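Local atomic coordinates of intimin (PDB entry 6TQD), a protein that probably mediates attachment of enteropathogenic Escherichia coli to host cells as an outer-membrane adhesin, its D00-D0 region forming an extended juncture of the passenger. Residues A[5-11]-A[25-31]; A[18-24]-A[62-68]; A[106-110]-A[136-140]. All blocks are in the same frame, centred on the assembly; numbering follows the deposited sequence. Where two conformers were deposited one is given.

Near the N terminus, strand 6-9 turns back through strand 14-17, which belongs to the other sheet of the first domain, and contact 1 closes this short loop by pairing residues 5-11 with 25-31. Contact 2 uses the beginning of the same long strand 21-30, joining residues 18-24 to 62-68 and closing a wider loop that includes helix 42-45. Contacts 1 and 2 cross along the chain and set strand 21-30 between its neighbours 6-9 and 62-65. Contact 3 follows in series, closing a loop through strands 111-117 and 121-123: residues 106-110, the link after strand 90-101, meet the end of strand 130-138 in the second domain, about 6 Å from contact 2 at the nearest atoms.

Contact 1: A[5-11]-A[25-31]; sequences ILSLNIP and QLIVKSK. With NA (sodium ion), chain I.
Leu8 and Val28 face each other as a non-hydrogen-bonded antiparallel pair, their side chains slanting across one another so that Leu8 CD1 rests 3.8 Å from Val28 CG2. Leu6 reaches over on the same face: with CG anti to its backbone N (chi1 -179°), it carries CD1 to 3.7 Å from Ser30 CB. Farther along, Ile10 and Leu26 lie side by side and point the same way, Ile10 CG1 being 3.8 Å from Leu26 CD2. Pro11 instead crosses Gln25 at about a right angle and sets its CD 3.5 Å from Gln25 O. The opposite face, bearing Ser7, Asn9, Ile27 and Lys29, is more polar; there one water links Ser7 OG, Asn9 OD1 and Ile27 O. Backbone bonds hold this register, among them Ser7 N to Lys29 O at 2.8 Å. Just past the paired strands, Ile10 O binds a sodium ion at 2.4 Å, and four waters complete the coordination seen. Leu8 and Ile10 pack on Val94 of strand 90-101, while Val28 packs on Leu34 of strand 34-40. A mostly apolar inner face packed on a second sheet, with a more polar outer one, is that of a two-sheet beta sandwich, consistent with an Ig-like domain.

Contact 2: A[18-24]-A[62-68]; sequences ERSTQKI and YQAILPA
Leu66 leaves its backbone toward residues 18-24, and its CB starts 3.7 Å from Ser20 O, the carbonyl that accepts the nearly straight bond from Leu66 N (2.9 Å, 174° at the hydrogen). Beyond CG the side chain forks: CD1 meets Gln22 CG at 3.7 Å, while CD2 lies 3.8 Å from Ser20 OG. The folded chain of Gln22, bent at chi2 (-70°), brings NE2 round to donate to Ser20 OG, a bond within the amide plane; Ser20 OG also bonds to Thr17 O. Thr21 and Ile65 stand side by side on the other face, Thr21 OG1 3.2 Å from Ile65 CD1, with Thr21 CG2 set against the amide of Gln63, 3.5 Å from its OE1. That amide is held by Gln52 of strand 50-53. In one of two conformers of Arg19, Ala68 CB lies over one guanidinium face, offset toward the rim, 3.4 Å from Arg19 NH2. Glu18 is held by backbone N-H groups, OE1 by Asn103 N and OE2 by Tyr69 N. Gln22 N and Ala64 N each donate to the other residue's carbonyl. Leu66 and Ala64 turn inward onto Ile98 of strand 90-101, the packing of facing sheets in a beta sandwich, consistent with an Ig-like fold.

Contact 3: A[106-110]-A[136-140]; sequences VVDQV and VKKNG
A type II beta turn from Val106 to Gln109, closed by Gln109 N to Val106 O, meets the end of strand 130-138, the touching parts running roughly antiparallel (151° between end-to-end directions). Asn139 grips the turn with both ends of its amide. Its OD1 accepts from Asp108 N at 2.9 Å in an almost straight bond, while its ND2 donates to Asp108 OD2, also at 2.9 Å. The second bond lies in the amide plane but approaches the carboxylate on its anti side, the two flat groups being turned 68° apart. Asp108 CG, anti to its carbonyl carbon (chi1 -64°), brings OD2 back to this amide. Lys138 runs extended past the turn, its CE 3.5 Å from Asp108 O. Val110 CG1 meets Val136 CG1 at 3.6 Å, an apolar touch. One water joins Val106 O, Gln109 O and Asn139 N, bridging turn and strand end. Val107 and Asn139 also touch Asn15 of strand 14-17 in the first domain. The paired amide bonds fix the rotation of Asn139 and, with the bridging water, probably restrain the turn against the strand end, consistent with a constitutively extended juncture; Lys138 NZ, 5.5 Å from Asp108 OD2, may add a weak electrostatic pull.

Contact 1: A[5-11]-A[25-31]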
# COMPACT_ATOMS: atom_id res chain seq x y z
N ILE A 5 16.62 29.19 -17.17
CA ILE A 5 17.67 29.42 -16.18
C ILE A 5 17.78 28.25 -15.20
O ILE A 5 18.89 27.81 -14.89
CB ILE A 5 17.46 30.77 -15.46
CG1 ILE A 5 17.78 31.92 -16.42
CG2 ILE A 5 18.33 30.85 -14.20
CD1 ILE A 5 17.48 33.30 -15.87
N LEU A 6 16.66 27.71 -14.72
CA LEU A 6 16.72 26.68 -13.69
C LEU A 6 15.42 25.89 -13.69
O LEU A 6 14.35 26.48 -13.54
CB LEU A 6 16.93 27.33 -12.32
CG LEU A 6 17.04 26.38 -11.14
CD1 LEU A 6 18.16 25.38 -11.37
CD2 LEU A 6 17.27 27.18 -9.86
N SER A 7 15.52 24.57 -13.85
CA SER A 7 14.36 23.70 -13.80
C SER A 7 14.67 22.47 -12.96
O SER A 7 15.82 22.01 -12.89
CB SER A 7 13.90 23.26 -15.20
OG SER A 7 14.83 22.39 -15.80
N LEU A 8 13.63 21.95 -12.31
CA LEU A 8 13.68 20.70 -11.55
C LEU A 8 12.49 19.84 -11.95
O LEU A 8 11.35 20.32 -11.97
CB LEU A 8 13.59 21.01 -10.05
CG LEU A 8 13.47 19.82 -9.11
CD1 LEU A 8 14.70 18.93 -9.16
CD2 LEU A 8 13.23 20.31 -7.67
N ASN A 9 12.75 18.59 -12.29
CA ASN A 9 11.71 17.61 -12.55
C ASN A 9 11.99 16.36 -11.74
O ASN A 9 13.14 15.98 -11.55
CB ASN A 9 11.62 17.27 -14.05
CG ASN A 9 11.01 18.41 -14.88
OD1 ASN A 9 11.69 19.40 -15.19
ND2 ASN A 9 9.74 18.27 -15.26
N ILE A 10 10.91 15.74 -11.26
CA ILE A 10 10.98 14.49 -10.50
C ILE A 10 10.17 13.46 -11.27
O ILE A 10 8.95 13.41 -11.17
CB ILE A 10 10.45 14.68 -9.07
CG1 ILE A 10 11.22 15.83 -8.39
CG2 ILE A 10 10.58 13.37 -8.29
CD1 ILE A 10 10.87 16.07 -6.94
N PRO A 11 10.84 12.64 -12.10
CA PRO A 11 10.10 11.82 -13.07
C PRO A 11 9.31 10.69 -12.45
O PRO A 11 8.36 10.21 -13.08
CB PRO A 11 11.21 11.26 -13.98
CG PRO A 11 12.44 11.31 -13.14
CD PRO A 11 12.30 12.52 -12.28
N GLN A 25 15.23 10.13 -7.64
CA GLN A 25 15.82 10.61 -8.88
C GLN A 25 15.33 12.02 -9.16
O GLN A 25 14.12 12.25 -9.31
CB GLN A 25 15.51 9.68 -10.05
CG GLN A 25 16.22 10.10 -11.33
CD GLN A 25 15.92 9.21 -12.51
OE1 GLN A 25 15.12 8.27 -12.40
NE2 GLN A 25 16.56 9.48 -13.64
N LEU A 26 16.27 12.97 -9.21
CA LEU A 26 16.01 14.35 -9.56
C LEU A 26 16.67 14.65 -10.90
O LEU A 26 17.78 14.17 -11.19
CB LEU A 26 16.62 15.29 -8.51
CG LEU A 26 16.19 15.09 -7.05
CD1 LEU A 26 16.91 16.10 -6.15
CD2 LEU A 26 14.70 15.19 -6.90
N ILE A 27 16.00 15.45 -11.73
CA ILE A 27 16.55 15.89 -13.02
C ILE A 27 16.60 17.41 -12.99
O ILE A 27 15.56 18.08 -13.07
CB ILE A 27 15.74 15.37 -14.20
CG1 ILE A 27 15.73 13.83 -14.22
CG2 ILE A 27 16.31 15.89 -15.51
CD1 ILE A 27 14.88 13.21 -15.30
N VAL A 28 17.81 17.96 -12.90
CA VAL A 28 18.05 19.38 -12.78
C VAL A 28 18.68 19.90 -14.06
O VAL A 28 19.59 19.27 -14.61
CB VAL A 28 18.99 19.68 -11.59
CG1 VAL A 28 19.46 21.13 -11.61
CG2 VAL A 28 18.31 19.33 -10.28
N LYS A 29 18.22 21.05 -14.52
CA LYS A 29 18.89 21.81 -15.57
C LYS A 29 19.13 23.20 -15.02
O LYS A 29 18.18 23.87 -14.59
CB LYS A 29 18.05 21.89 -16.84
CG LYS A 29 17.78 20.56 -17.52
CD LYS A 29 19.06 19.85 -17.92
CE LYS A 29 18.77 18.71 -18.90
NZ LYS A 29 17.72 17.77 -18.40
N SER A 30 20.39 23.63 -15.01
CA SER A 30 20.78 24.89 -14.37
C SER A 30 21.81 25.60 -15.22
O SER A 30 22.91 25.08 -15.44
CB SER A 30 21.35 24.63 -12.99
OG SER A 30 21.85 25.82 -12.41
N LYS A 31 21.46 26.79 -15.71
CA LYS A 31 22.42 27.60 -16.47
C LYS A 31 23.61 28.02 -15.62
O LYS A 31 24.75 28.06 -16.11
CB LYS A 31 21.71 28.82 -17.06
CG LYS A 31 22.60 29.75 -17.86
CD LYS A 31 21.81 30.93 -18.41
CE LYS A 31 22.72 31.94 -19.11
NZ LYS A 31 21.97 33.15 -19.55
NA NA I . 6.55 13.43 -10.95
O HOH W 1 20.69 28.31 -12.86
O HOH W 2 14.43 19.75 -15.11
O HOH W 3 6.00 11.15 -11.58
O HOH W 4 3.93 12.94 -10.93
O HOH W 5 6.94 13.27 -8.76
O HOH W 6 6.64 15.82 -9.91

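Contact 2: A[18-24]-A[62-68]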
# COMPACT_ATOMS: atom_id res chain seq x y z
N GLU A 18 7.50 -0.36 4.00
CA GLU A 18 7.68 0.40 5.24
C GLU A 18 9.09 0.21 5.77
O GLU A 18 9.64 -0.90 5.74
CB GLU A 18 6.65 -0.09 6.26
CG GLU A 18 6.72 -1.59 6.57
CD GLU A 18 5.71 -2.03 7.61
OE1 GLU A 18 5.04 -3.08 7.40
OE2 GLU A 18 5.56 -1.33 8.64
N ARG A 19 9.68 1.30 6.25
CA ARG A 19 11.00 1.35 6.86
C ARG A 19 12.14 1.14 5.86
O ARG A 19 13.30 1.02 6.27
CB ARG A 19 11.14 0.37 8.03
CG ARG A 19 10.14 0.62 9.16
CD ARG A 19 10.42 -0.29 10.36
NE ARG A 19 9.44 -0.14 11.43
CZ ARG A 19 8.30 -0.82 11.52
NH1 ARG A 19 7.97 -1.71 10.59
NH2 ARG A 19 7.48 -0.61 12.55
N SER A 20 11.86 1.10 4.56
CA SER A 20 12.93 0.97 3.58
C SER A 20 13.54 2.34 3.23
O SER A 20 12.97 3.40 3.51
CB SER A 20 12.43 0.29 2.30
OG SER A 20 11.51 1.09 1.58
N THR A 21 14.72 2.28 2.63
CA THR A 21 15.40 3.45 2.09
C THR A 21 15.23 3.44 0.58
O THR A 21 15.54 2.45 -0.08
CB THR A 21 16.89 3.40 2.45
OG1 THR A 21 17.05 3.43 3.87
CG2 THR A 21 17.62 4.59 1.84
N GLN A 22 14.74 4.55 0.03
CA GLN A 22 14.40 4.66 -1.38
C GLN A 22 15.14 5.84 -1.99
O GLN A 22 14.94 6.99 -1.58
CB GLN A 22 12.89 4.86 -1.53
CG GLN A 22 12.07 3.69 -1.01
CD GLN A 22 12.21 2.46 -1.88
OE1 GLN A 22 12.49 2.56 -3.08
NE2 GLN A 22 12.02 1.29 -1.29
N LYS A 23 15.97 5.55 -2.99
CA LYS A 23 16.68 6.61 -3.69
C LYS A 23 15.69 7.45 -4.50
O LYS A 23 14.74 6.92 -5.07
CB LYS A 23 17.71 6.00 -4.64
CG LYS A 23 18.53 7.01 -5.42
CD LYS A 23 19.37 6.33 -6.50
CE LYS A 23 20.05 7.34 -7.42
NZ LYS A 23 19.07 8.11 -8.24
N ILE A 24 15.92 8.75 -4.53
CA ILE A 24 15.10 9.72 -5.25
C ILE A 24 15.87 10.18 -6.48
O ILE A 24 17.03 10.57 -6.37
CB ILE A 24 14.79 10.92 -4.34
CG1 ILE A 24 13.98 10.50 -3.12
CG2 ILE A 24 14.06 11.98 -5.14
CD1 ILE A 24 14.00 11.48 -1.97
N TYR A 62 19.56 12.41 -2.91
CA TYR A 62 18.70 12.31 -1.74
C TYR A 62 17.99 10.96 -1.73
O TYR A 62 17.87 10.29 -2.75
CB TYR A 62 17.66 13.44 -1.73
CG TYR A 62 18.28 14.74 -1.31
CD1 TYR A 62 18.89 15.58 -2.24
CD2 TYR A 62 18.28 15.12 0.01
CE1 TYR A 62 19.48 16.76 -1.84
CE2 TYR A 62 18.84 16.29 0.42
CZ TYR A 62 19.46 17.10 -0.51
OH TYR A 62 20.02 18.28 -0.10
N GLN A 63 17.53 10.59 -0.55
CA GLN A 63 16.80 9.34 -0.36
C GLN A 63 15.71 9.57 0.67
O GLN A 63 15.82 10.45 1.54
CB GLN A 63 17.72 8.22 0.11
CG GLN A 63 18.37 8.46 1.46
CD GLN A 63 19.58 7.57 1.70
OE1 GLN A 63 20.06 6.88 0.80
NE2 GLN A 63 20.06 7.56 2.94
N ALA A 64 14.67 8.76 0.59
CA ALA A 64 13.58 8.81 1.55
C ALA A 64 13.68 7.59 2.45
O ALA A 64 13.88 6.47 1.96
CB ALA A 64 12.23 8.81 0.83
N ILE A 65 13.58 7.82 3.75
CA ILE A 65 13.41 6.77 4.75
C ILE A 65 11.92 6.68 5.01
O ILE A 65 11.31 7.62 5.52
CB ILE A 65 14.19 7.07 6.03
CG1 ILE A 65 15.65 7.43 5.72
CG2 ILE A 65 14.09 5.88 6.99
CD1 ILE A 65 16.36 6.45 4.83
N LEU A 66 11.32 5.55 4.65
CA LEU A 66 9.87 5.43 4.72
C LEU A 66 9.43 5.10 6.15
O LEU A 66 10.11 4.34 6.85
CB LEU A 66 9.40 4.34 3.77
CG LEU A 66 9.12 4.81 2.33
CD1 LEU A 66 10.32 5.54 1.74
CD2 LEU A 66 8.70 3.67 1.43
N PRO A 67 8.32 5.67 6.60
CA PRO A 67 7.83 5.34 7.95
C PRO A 67 7.26 3.93 8.01
O PRO A 67 7.15 3.22 7.01
CB PRO A 67 6.74 6.38 8.20
CG PRO A 67 6.26 6.75 6.86
CD PRO A 67 7.47 6.67 5.95
N ALA A 68 6.90 3.52 9.23
CA ALA A 68 6.16 2.29 9.41
C ALA A 68 4.77 2.41 8.79
O ALA A 68 4.19 3.49 8.70
CB ALA A 68 6.02 1.96 10.89
O HOH W 7 18.08 12.81 -5.19

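Contact 3: A[106-110]-A[136-140]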
# COMPACT_ATOMS: atom_id res chain seq x y z
N VAL A 106 3.61 -6.22 -2.07
CA VAL A 106 4.60 -6.20 -3.15
C VAL A 106 4.40 -4.97 -4.02
O VAL A 106 3.30 -4.73 -4.53
CB VAL A 106 4.51 -7.49 -4.01
CG1 VAL A 106 5.51 -7.44 -5.15
CG2 VAL A 106 4.74 -8.73 -3.13
N VAL A 107 5.48 -4.19 -4.19
CA VAL A 107 5.41 -3.00 -5.02
C VAL A 107 5.05 -3.36 -6.45
O VAL A 107 5.59 -4.32 -7.03
CB VAL A 107 6.75 -2.23 -4.96
CG1 VAL A 107 6.76 -1.12 -5.98
CG2 VAL A 107 6.97 -1.69 -3.55
N ASP A 108 4.16 -2.57 -7.04
CA ASP A 108 3.72 -2.66 -8.43
C ASP A 108 2.82 -3.86 -8.69
O ASP A 108 2.40 -4.07 -9.84
CB ASP A 108 4.87 -2.69 -9.45
CG ASP A 108 5.69 -1.41 -9.45
OD1 ASP A 108 6.91 -1.49 -9.72
OD2 ASP A 108 5.12 -0.33 -9.19
N GLN A 109 2.48 -4.64 -7.67
CA GLN A 109 1.66 -5.82 -7.86
C GLN A 109 0.18 -5.46 -7.68
O GLN A 109 -0.16 -4.63 -6.84
CB GLN A 109 2.04 -6.87 -6.82
CG GLN A 109 1.23 -8.16 -6.89
CD GLN A 109 1.53 -9.08 -5.74
OE1 GLN A 109 2.34 -9.99 -5.85
NE2 GLN A 109 0.91 -8.81 -4.61
N VAL A 110 -0.67 -6.07 -8.50
CA VAL A 110 -2.12 -6.03 -8.28
C VAL A 110 -2.42 -7.14 -7.28
O VAL A 110 -2.44 -8.32 -7.65
CB VAL A 110 -2.90 -6.19 -9.59
CG1 VAL A 110 -4.39 -6.24 -9.30
CG2 VAL A 110 -2.56 -5.06 -10.56
N VAL A 136 -8.44 -5.05 -3.26
CA VAL A 136 -7.32 -5.24 -4.17
C VAL A 136 -6.77 -3.87 -4.54
O VAL A 136 -7.52 -3.00 -5.01
CB VAL A 136 -7.75 -5.99 -5.45
CG1 VAL A 136 -6.58 -6.10 -6.42
CG2 VAL A 136 -8.28 -7.37 -5.09
N LYS A 137 -5.47 -3.68 -4.35
CA LYS A 137 -4.82 -2.42 -4.68
C LYS A 137 -3.51 -2.71 -5.41
O LYS A 137 -2.95 -3.81 -5.33
CB LYS A 137 -4.49 -1.58 -3.43
CG LYS A 137 -5.68 -1.31 -2.54
CD LYS A 137 -5.27 -0.46 -1.35
CE LYS A 137 -6.38 -0.31 -0.34
NZ LYS A 137 -5.92 0.47 0.85
N LYS A 138 -3.03 -1.69 -6.12
CA LYS A 138 -1.66 -1.66 -6.65
C LYS A 138 -1.07 -0.36 -6.15
O LYS A 138 -1.59 0.71 -6.48
CB LYS A 138 -1.66 -1.68 -8.17
CG LYS A 138 -0.28 -1.51 -8.81
CD LYS A 138 -0.40 -1.47 -10.33
CE LYS A 138 0.93 -1.16 -11.00
NZ LYS A 138 0.79 -1.11 -12.48
N ASN A 139 -0.03 -0.46 -5.33
CA ASN A 139 0.63 0.71 -4.73
C ASN A 139 -0.41 1.64 -4.08
O ASN A 139 -0.40 2.86 -4.26
CB ASN A 139 1.47 1.45 -5.76
CG ASN A 139 2.60 0.59 -6.32
OD1 ASN A 139 3.10 -0.30 -5.65
ND2 ASN A 139 2.97 0.83 -7.57
N GLY A 140 -1.31 1.03 -3.32
CA GLY A 140 -2.29 1.76 -2.55
C GLY A 140 -3.51 2.23 -3.30
O GLY A 140 -4.38 2.85 -2.68
O HOH W 8 0.99 -3.18 -5.02